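Side-chain contacts in GH3 beta-N-acetylglucosaminidase (Paenibacillaceae, PDB 6K5J), which hydrolyses terminal beta-linked N-acetylglucosamine residues as a glycoside hydrolase of family 3: residues 65-70 and 76-81; 223-228 and 338-343; 402-407 and 454-459. One frame throughout, in Å; residues are numbered along the deposited sequence.

Contact 1: 65-70 and 76-81; sequences ELQQIA and VPLLIS
The carboxamide of Gln67 lies alongside the backbone of Leu78 and binds it with both of its polar atoms. OE1 of Gln67 accepts from the backbone N of Leu78 at 3.0 Å in a nearly straight bond, N-H...O 177°. In return NE2 of Gln67 gives a hydrogen to O of Leu78, also at 3.0 Å and more bent. Each donor is tilted somewhat from the plane of the carbonyl it meets, and one amide thus bridges the N-H and the C=O of a single residue, Leu78 O lying close to the plane of the Gln67 amide. The side chain folds over to do this: CG sits anti to the carbonyl carbon and the bend at chi2, -75°, turns the amide down onto 76-81. CB of Leu78 also stands 3.8 Å from OE1 of Gln67, and CD1 of Ile80 comes within 3.8 Å of NE2 of Gln67. This is the helix-to-strand return of a beta-alpha-beta unit, strand 45-47, helix 56-72 and strand 79-81, in the TIM-barrel-type N-terminal domain of the family. With Gln67 replaced by alanine, Leu78 N is likely to lose this acceptor, and a gap to open between the helix and the chain leading into the strand. On the buried flank of the helix, Leu66 and Ala70 take Leu78 between them: Leu66 CB meets Leu78 CD1 at 4.0 Å, and Ala70 CB meets Leu78 CG at 4.2 Å. Ile38 of helix 32-39 touches both Leu66 and Ala70. Asn131 binds the same chain: its ND2 gives Leu78 O a second amide donor and its OD1 accepts from Ile80 N.

Contact 2: 223-228 and 338-343; sequences GVDAVM and QRRAVD
Two arginines in succession converge on the carboxylate of Asp225. Arg340 takes it side-on: NE donates to OD2 of Asp225 at 2.6 Å along that oxygen's syn lone pair, and NH2 of Arg340 reaches OD1 of Asp225 at 3.2 Å, again on the syn side. The same NH2 also bonds to OD2, at a more bent angle of 133°. The carboxylate and guanidinium planes are 37° apart, so the grip is twisted rather than flat. Arg339 comes to OD1 from another direction: its NH2 lies 2.8 Å from Asp225 OD1, above the carboxylate plane, and the bond is almost straight at 174°. Each carboxylate oxygen therefore accepts two hydrogen bonds, and the network fixes the rotation of the group. Two positive partners on one buried carboxylate would be expected to favour its charged form. Arg339 NH2 also gives a hydrogen to a water, at 2.6 Å, which in turn donates to the backbone O of Asp225, tying the same guanidinium to the main chain. The bends differ in the two arginines: the chain of Arg339 turns late, at chi3, whereas that of Arg340 turns early, at chi2, bringing the edge with NE and NH2 round to Asp225. Arg339 is the last residue of helix 323-339 and Arg340 the first beyond it; the helix closes in a Schellman motif with Ala341 at the position of positive phi, Val342 N bonding to Lys337 O and Ala341 N to Gln338 O. Beyond the charges, Asp225 touches Leu336 of that helix and Ala178 of strand 178-184, and its backbone N is bound by Gln173 OE1. The contact thus joins the C-terminal end of helix 323-339 to the entrance of strand 226-229, with helix 158-174 beside it, its Gln173 touching Arg340.

Contact 3: 402-407 and 454-459; sequences EVDEVL and VSYNAI
Asp404 and Asn457 mark the closest backbone approach, their CA atoms 10.2 Å apart, so side chains and waters span the space between an irregular loop and the turn after strand 450-455. That strand belongs to the mixed six-stranded sheet, and the loop, 402-407, follows strand 390-396 of the same sheet. Tyr456 extends its ring with CG anti to the backbone N, chi1 -173°, toward the carboxylate of Asp404, whose CG lies at the ring edge, near its plane; carboxylate and ring are turned 36° against each other. OD1 of Asp404 and OH of Tyr456 are modelled too close together, and the exact geometry there is doubtful. The firmer partner of both is Arg485: its NH1 makes a salt bridge with Asp404 OD1 and a hydrogen bond with Tyr456 OH. Asn457 turns its amide steeply, 84° from the Asp404 carboxylate; its OD1 is held by the backbone N of Asn486. A water links the Glu405 backbone O, at 2.9 Å, with Tyr456 OH. Between the amide and the carboxylate, another water accepts from Asn457 ND2 at 3.0 Å and donates to Asp404 OD2 at 3.1 Å.

In the fold
From the N terminus, contact 1 comes first and closes the short turn between helix 56-72 and strand 79-81. Contact 2 then spans 109 intervening residues, bringing the chain before strand 226-229 to the end of helix 323-339. Contact 3 follows, closing a loop of 46 residues within the region of the mixed sheet. The three are in series, so none nests in or crosses another. Contacts 1 and 2 nevertheless touch, Pro77 CB meeting Val342 CG2 at 3.6 Å, and so join the two four-stranded parallel sheets through the chain after helix 323-339. Contact 3 lies on the opposite side of the chain's centre, its nearest atoms about 10 Å from those of contact 2.

Contact 1: 65-70 and 76-81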
loop_
_atom_site.group_PDB
_atom_site.type_symbol
_atom_site.label_atom_id
_atom_site.label_comp_id
_atom_site.label_asym_id
_atom_site.label_seq_id
_atom_site.Cartn_x
_atom_site.Cartn_y
_atom_site.Cartn_z
ATOM N N GLU A 65 3.251 20.562 -14.752
ATOM C CA GLU A 65 4.561 20.866 -15.321
ATOM C C GLU A 65 5.109 19.679 -16.094
ATOM O O GLU A 65 5.601 19.833 -17.217
ATOM C CB GLU A 65 5.547 21.281 -14.219
ATOM C CG GLU A 65 6.938 21.662 -14.769
ATOM C CD GLU A 65 7.978 21.946 -13.689
ATOM O OE1 GLU A 65 7.801 21.488 -12.539
ATOM O OE2 GLU A 65 8.987 22.626 -13.996
ATOM N N LEU A 66 5.048 18.480 -15.502
ATOM C CA LEU A 66 5.535 17.298 -16.203
ATOM C C LEU A 66 4.779 17.081 -17.510
ATOM O O LEU A 66 5.382 16.743 -18.535
ATOM C CB LEU A 66 5.421 16.060 -15.301
ATOM C CG LEU A 66 6.343 16.055 -14.073
ATOM C CD1 LEU A 66 5.951 14.948 -13.078
ATOM C CD2 LEU A 66 7.828 15.920 -14.474
ATOM N N GLN A 67 3.458 17.254 -17.489
ATOM C CA GLN A 67 2.678 17.092 -18.710
ATOM C C GLN A 67 3.024 18.166 -19.734
ATOM O O GLN A 67 3.047 17.900 -20.943
ATOM C CB GLN A 67 1.188 17.115 -18.377
ATOM C CG GLN A 67 0.761 15.974 -17.454
ATOM C CD GLN A 67 0.677 14.640 -18.146
ATOM O OE1 GLN A 67 1.143 14.468 -19.287
ATOM N NE2 GLN A 67 0.094 13.664 -17.453
ATOM N N GLN A 68 3.302 19.381 -19.267
ATOM C CA GLN A 68 3.687 20.451 -20.179
ATOM C C GLN A 68 5.033 20.164 -20.826
ATOM O O GLN A 68 5.225 20.430 -22.017
ATOM C CB GLN A 68 3.720 21.778 -19.424
ATOM C CG GLN A 68 4.163 22.967 -20.253
ATOM C CD GLN A 68 4.191 24.236 -19.423
ATOM O OE1 GLN A 68 4.187 24.179 -18.189
ATOM N NE2 GLN A 68 4.222 25.385 -20.090
ATOM N N ILE A 69 5.979 19.627 -20.051
ATOM C CA ILE A 69 7.282 19.259 -20.599
ATOM C C ILE A 69 7.117 18.217 -21.692
ATOM O O ILE A 69 7.770 18.286 -22.744
ATOM C CB ILE A 69 8.210 18.761 -19.471
ATOM C CG1 ILE A 69 8.634 19.934 -18.580
ATOM C CG2 ILE A 69 9.429 18.026 -20.033
ATOM C CD1 ILE A 69 9.261 19.517 -17.236
ATOM N N ALA A 70 6.240 17.236 -21.468
ATOM C CA ALA A 70 6.004 16.233 -22.496
ATOM C C ALA A 70 5.299 16.845 -23.700
ATOM O O ALA A 70 5.659 16.557 -24.846
ATOM C CB ALA A 70 5.191 15.069 -21.932
ATOM N N VAL A 76 4.285 11.710 -25.953
ATOM C CA VAL A 76 2.971 11.205 -25.545
ATOM C C VAL A 76 2.666 11.688 -24.130
ATOM O O VAL A 76 3.592 11.772 -23.297
ATOM C CB VAL A 76 2.957 9.665 -25.632
ATOM C CG1 VAL A 76 1.662 9.083 -25.134
ATOM C CG2 VAL A 76 3.217 9.223 -27.073
ATOM N N PRO A 77 1.420 12.059 -23.803
ATOM C CA PRO A 77 1.099 12.425 -22.414
ATOM C C PRO A 77 1.460 11.305 -21.447
ATOM O O PRO A 77 1.483 10.128 -21.809
ATOM C CB PRO A 77 -0.416 12.662 -22.443
ATOM C CG PRO A 77 -0.714 13.020 -23.864
ATOM C CD PRO A 77 0.263 12.229 -24.702
ATOM N N LEU A 78 1.744 11.689 -20.203
ATOM C CA LEU A 78 2.323 10.772 -19.225
ATOM C C LEU A 78 1.272 10.106 -18.346
ATOM O O LEU A 78 0.300 10.738 -17.920
ATOM C CB LEU A 78 3.295 11.522 -18.314
ATOM C CG LEU A 78 4.526 12.156 -18.953
ATOM C CD1 LEU A 78 5.116 13.166 -17.987
ATOM C CD2 LEU A 78 5.536 11.068 -19.284
ATOM N N LEU A 79 1.502 8.831 -18.039
ATOM C CA LEU A 79 0.936 8.263 -16.823
ATOM C C LEU A 79 1.710 8.793 -15.616
ATOM O O LEU A 79 2.939 8.876 -15.632
ATOM C CB LEU A 79 0.990 6.730 -16.864
ATOM C CG LEU A 79 0.028 6.065 -17.858
ATOM C CD1 LEU A 79 0.427 4.604 -18.104
ATOM C CD2 LEU A 79 -1.413 6.171 -17.349
ATOM N N ILE A 80 0.983 9.156 -14.563
ATOM C CA ILE A 80 1.578 9.650 -13.329
ATOM C C ILE A 80 0.966 8.835 -12.197
ATOM O O ILE A 80 -0.245 8.921 -11.945
ATOM C CB ILE A 80 1.350 11.157 -13.140
ATOM C CG1 ILE A 80 2.057 11.933 -14.266
ATOM C CG2 ILE A 80 1.868 11.630 -11.783
ATOM C CD1 ILE A 80 1.939 13.452 -14.174
ATOM N N SER A 81 1.789 8.023 -11.538
ATOM C CA SER A 81 1.322 7.050 -10.561
ATOM C C SER A 81 1.912 7.336 -9.180
ATOM O O SER A 81 2.691 8.277 -8.996
ATOM C CB SER A 81 1.665 5.627 -10.999
ATOM O OG SER A 81 0.854 4.691 -10.274
#

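Contact 2: 223-228 and 338-343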
loop_
_atom_site.group_PDB
_atom_site.type_symbol
_atom_site.label_atom_id
_atom_site.label_comp_id
_atom_site.label_asym_id
_atom_site.label_seq_id
_atom_site.Cartn_x
_atom_site.Cartn_y
_atom_site.Cartn_z
ATOM N N GLY A 223 -13.205 -5.457 -15.275
ATOM C CA GLY A 223 -12.518 -4.385 -15.963
ATOM C C GLY A 223 -11.540 -3.662 -15.063
ATOM O O GLY A 223 -11.955 -2.850 -14.229
ATOM N N VAL A 224 -10.245 -3.957 -15.194
ATOM C CA VAL A 224 -9.216 -3.291 -14.398
ATOM C C VAL A 224 -8.133 -2.762 -15.335
ATOM O O VAL A 224 -7.699 -3.455 -16.263
ATOM C CB VAL A 224 -8.622 -4.223 -13.318
ATOM C CG1 VAL A 224 -7.951 -5.446 -13.945
ATOM C CG2 VAL A 224 -7.646 -3.445 -12.405
ATOM N N ASP A 225 -7.698 -1.525 -15.091
ATOM C CA ASP A 225 -6.808 -0.845 -16.027
ATOM C C ASP A 225 -5.421 -1.467 -16.068
ATOM O O ASP A 225 -4.781 -1.463 -17.124
ATOM C CB ASP A 225 -6.686 0.637 -15.668
ATOM C CG ASP A 225 -7.892 1.445 -16.105
ATOM O OD1 ASP A 225 -8.739 0.913 -16.862
ATOM O OD2 ASP A 225 -7.991 2.610 -15.688
ATOM N N ALA A 226 -4.929 -1.987 -14.942
ATOM C CA ALA A 226 -3.564 -2.494 -14.902
ATOM C C ALA A 226 -3.447 -3.565 -13.829
ATOM O O ALA A 226 -4.251 -3.631 -12.896
ATOM C CB ALA A 226 -2.550 -1.356 -14.669
ATOM N N VAL A 227 -2.456 -4.441 -14.018
ATOM C CA VAL A 227 -2.080 -5.493 -13.078
ATOM C C VAL A 227 -0.570 -5.382 -12.855
ATOM O O VAL A 227 0.197 -5.307 -13.823
ATOM C CB VAL A 227 -2.459 -6.892 -13.618
ATOM C CG1 VAL A 227 -1.964 -8.017 -12.691
ATOM C CG2 VAL A 227 -3.977 -7.007 -13.838
ATOM N N MET A 228 -0.144 -5.352 -11.588
ATOM C CA MET A 228 1.275 -5.370 -11.243
ATOM C C MET A 228 1.683 -6.762 -10.774
ATOM O O MET A 228 0.954 -7.413 -10.020
ATOM C CB MET A 228 1.599 -4.339 -10.151
ATOM C CG MET A 228 3.028 -4.445 -9.589
ATOM S SD MET A 228 3.360 -3.239 -8.272
ATOM C CE MET A 228 3.483 -1.720 -9.213
ATOM N N GLN A 338 -5.504 7.059 -23.370
ATOM C CA GLN A 338 -6.692 7.669 -23.957
ATOM C C GLN A 338 -7.903 7.506 -23.046
ATOM O O GLN A 338 -8.703 8.438 -22.891
ATOM C CB GLN A 338 -6.976 7.048 -25.323
ATOM C CG GLN A 338 -8.213 7.638 -25.982
ATOM C CD GLN A 338 -8.643 6.878 -27.215
ATOM O OE1 GLN A 338 -7.964 5.948 -27.656
ATOM N NE2 GLN A 338 -9.782 7.272 -27.785
ATOM N N ARG A 339 -8.044 6.328 -22.432
ATOM C CA ARG A 339 -9.232 5.996 -21.648
ATOM C C ARG A 339 -9.346 6.847 -20.396
ATOM O O ARG A 339 -10.461 7.141 -19.941
ATOM C CB ARG A 339 -9.200 4.524 -21.264
ATOM C CG ARG A 339 -10.522 3.968 -20.820
ATOM C CD ARG A 339 -10.558 2.486 -21.084
ATOM N NE ARG A 339 -9.696 1.793 -20.146
ATOM C CZ ARG A 339 -8.701 0.982 -20.491
ATOM N NH1 ARG A 339 -8.425 0.740 -21.770
ATOM N NH2 ARG A 339 -7.976 0.413 -19.548
ATOM N N ARG A 340 -8.219 7.237 -19.816
ATOM C CA ARG A 340 -8.218 8.067 -18.627
ATOM C C ARG A 340 -8.044 9.536 -18.965
ATOM O O ARG A 340 -7.822 10.345 -18.057
ATOM C CB ARG A 340 -7.129 7.594 -17.655
ATOM C CG ARG A 340 -7.428 6.225 -17.022
ATOM C CD ARG A 340 -8.830 6.168 -16.391
ATOM N NE ARG A 340 -9.297 4.793 -16.254
ATOM C CZ ARG A 340 -10.569 4.421 -16.320
ATOM N NH1 ARG A 340 -11.518 5.324 -16.519
ATOM N NH2 ARG A 340 -10.893 3.142 -16.203
ATOM N N ALA A 341 -8.149 9.897 -20.248
ATOM C CA ALA A 341 -8.029 11.284 -20.707
ATOM C C ALA A 341 -6.863 11.991 -20.021
ATOM O O ALA A 341 -7.010 13.067 -19.432
ATOM C CB ALA A 341 -9.337 12.051 -20.487
ATOM N N VAL A 342 -5.689 11.354 -20.078
ATOM C CA VAL A 342 -4.528 11.887 -19.373
ATOM C C VAL A 342 -4.036 13.191 -19.974
ATOM O O VAL A 342 -3.258 13.905 -19.334
ATOM C CB VAL A 342 -3.389 10.846 -19.326
ATOM C CG1 VAL A 342 -3.894 9.533 -18.711
ATOM C CG2 VAL A 342 -2.797 10.612 -20.714
ATOM N N ASP A 343 -4.480 13.533 -21.180
ATOM C CA ASP A 343 -4.130 14.819 -21.766
ATOM C C ASP A 343 -5.050 15.947 -21.304
ATOM O O ASP A 343 -4.818 17.106 -21.673
ATOM C CB ASP A 343 -4.143 14.718 -23.295
ATOM C CG ASP A 343 -5.495 14.282 -23.845
ATOM O OD1 ASP A 343 -6.214 13.520 -23.160
ATOM O OD2 ASP A 343 -5.846 14.712 -24.965
HETATM O O HOH W 1 -5.980 -1.258 -19.595
#

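Contact 3: 402-407 and 454-459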
loop_
_atom_site.group_PDB
_atom_site.type_symbol
_atom_site.label_atom_id
_atom_site.label_comp_id
_atom_site.label_asym_id
_atom_site.label_seq_id
_atom_site.Cartn_x
_atom_site.Cartn_y
_atom_site.Cartn_z
ATOM N N GLU A 402 9.776 1.730 2.829
ATOM C CA GLU A 402 8.598 2.120 2.063
ATOM C C GLU A 402 7.357 1.319 2.443
ATOM O O GLU A 402 6.239 1.760 2.145
ATOM C CB GLU A 402 8.881 1.982 0.568
ATOM C CG GLU A 402 9.764 3.077 -0.003
ATOM C CD GLU A 402 10.238 2.758 -1.412
ATOM O OE1 GLU A 402 11.317 2.140 -1.582
ATOM O OE2 GLU A 402 9.514 3.108 -2.356
ATOM N N VAL A 403 7.531 0.158 3.086
ATOM C CA VAL A 403 6.394 -0.559 3.658
ATOM C C VAL A 403 6.037 0.021 5.023
ATOM O O VAL A 403 4.855 0.191 5.353
ATOM C CB VAL A 403 6.686 -2.072 3.756
ATOM C CG1 VAL A 403 5.389 -2.860 3.934
ATOM C CG2 VAL A 403 7.446 -2.568 2.534
ATOM N N ASP A 404 7.052 0.344 5.825
ATOM C CA ASP A 404 6.885 0.867 7.180
ATOM C C ASP A 404 7.620 2.205 7.260
ATOM O O ASP A 404 8.806 2.263 7.599
ATOM C CB ASP A 404 7.409 -0.133 8.206
ATOM C CG ASP A 404 6.482 -0.284 9.385
ATOM O OD1 ASP A 404 5.898 0.739 9.811
ATOM O OD2 ASP A 404 6.330 -1.422 9.880
ATOM N N GLU A 405 6.906 3.285 6.960
ATOM C CA GLU A 405 7.519 4.596 6.808
ATOM C C GLU A 405 7.520 5.367 8.123
ATOM O O GLU A 405 6.670 5.156 8.994
ATOM C CB GLU A 405 6.786 5.401 5.730
ATOM C CG GLU A 405 7.399 6.761 5.419
ATOM C CD GLU A 405 8.822 6.658 4.881
ATOM O OE1 GLU A 405 8.998 6.724 3.643
ATOM O OE2 GLU A 405 9.765 6.519 5.697
ATOM N N VAL A 406 8.512 6.247 8.266
ATOM C CA VAL A 406 8.479 7.287 9.291
ATOM C C VAL A 406 7.365 8.259 8.919
ATOM O O VAL A 406 7.493 9.046 7.976
ATOM C CB VAL A 406 9.825 8.005 9.420
ATOM C CG1 VAL A 406 9.726 9.093 10.479
ATOM C CG2 VAL A 406 10.931 7.003 9.761
ATOM N N LEU A 407 6.264 8.196 9.662
ATOM C CA LEU A 407 5.019 8.860 9.293
ATOM C C LEU A 407 4.377 9.348 10.582
ATOM O O LEU A 407 3.552 8.650 11.187
ATOM C CB LEU A 407 4.101 7.907 8.528
ATOM C CG LEU A 407 2.769 8.417 7.982
ATOM C CD1 LEU A 407 2.922 9.867 7.587
ATOM C CD2 LEU A 407 2.331 7.563 6.795
ATOM N N VAL A 454 -0.754 1.012 22.827
ATOM C CA VAL A 454 -0.965 0.853 21.395
ATOM C C VAL A 454 0.242 0.085 20.865
ATOM O O VAL A 454 1.374 0.574 20.920
ATOM C CB VAL A 454 -1.135 2.207 20.699
ATOM C CG1 VAL A 454 -1.296 2.009 19.206
ATOM C CG2 VAL A 454 -2.355 2.937 21.250
ATOM N N SER A 455 0.018 -1.146 20.404
ATOM C CA SER A 455 1.115 -1.922 19.847
ATOM C C SER A 455 1.233 -1.665 18.344
ATOM O O SER A 455 0.295 -1.221 17.680
ATOM C CB SER A 455 0.943 -3.421 20.134
ATOM O OG SER A 455 -0.120 -4.005 19.396
ATOM N N TYR A 456 2.426 -1.924 17.818
ATOM C CA TYR A 456 2.714 -1.657 16.411
ATOM C C TYR A 456 3.670 -2.754 15.946
ATOM O O TYR A 456 4.879 -2.667 16.175
ATOM C CB TYR A 456 3.295 -0.258 16.233
ATOM C CG TYR A 456 3.485 0.194 14.798
ATOM C CD1 TYR A 456 4.487 -0.348 14.004
ATOM C CD2 TYR A 456 2.677 1.183 14.245
ATOM C CE1 TYR A 456 4.666 0.068 12.688
ATOM C CE2 TYR A 456 2.861 1.611 12.935
ATOM C CZ TYR A 456 3.853 1.053 12.169
ATOM O OH TYR A 456 4.033 1.478 10.872
ATOM N N ASN A 457 3.109 -3.795 15.335
ATOM C CA ASN A 457 3.861 -4.982 14.925
ATOM C C ASN A 457 4.761 -5.490 16.054
ATOM O O ASN A 457 5.931 -5.820 15.852
ATOM C CB ASN A 457 4.664 -4.704 13.651
ATOM C CG ASN A 457 3.786 -4.700 12.410
ATOM O OD1 ASN A 457 2.581 -4.953 12.491
ATOM N ND2 ASN A 457 4.378 -4.406 11.263
ATOM N N ALA A 458 4.183 -5.573 17.258
ATOM C CA ALA A 458 4.865 -6.201 18.390
ATOM C C ALA A 458 5.301 -7.629 18.073
ATOM O O ALA A 458 6.282 -8.124 18.647
ATOM C CB ALA A 458 3.947 -6.191 19.616
ATOM N N ILE A 459 4.580 -8.311 17.179
ATOM C CA ILE A 459 4.965 -9.652 16.750
ATOM C C ILE A 459 6.338 -9.671 16.075
ATOM O O ILE A 459 7.009 -10.708 16.068
ATOM C CB ILE A 459 3.879 -10.235 15.819
ATOM C CG1 ILE A 459 4.225 -11.679 15.441
ATOM C CG2 ILE A 459 3.724 -9.367 14.557
ATOM C CD1 ILE A 459 3.072 -12.606 15.374
HETATM O O HOH W 2 7.317 -3.783 11.685
HETATM O O HOH W 3 4.063 4.077 9.793
#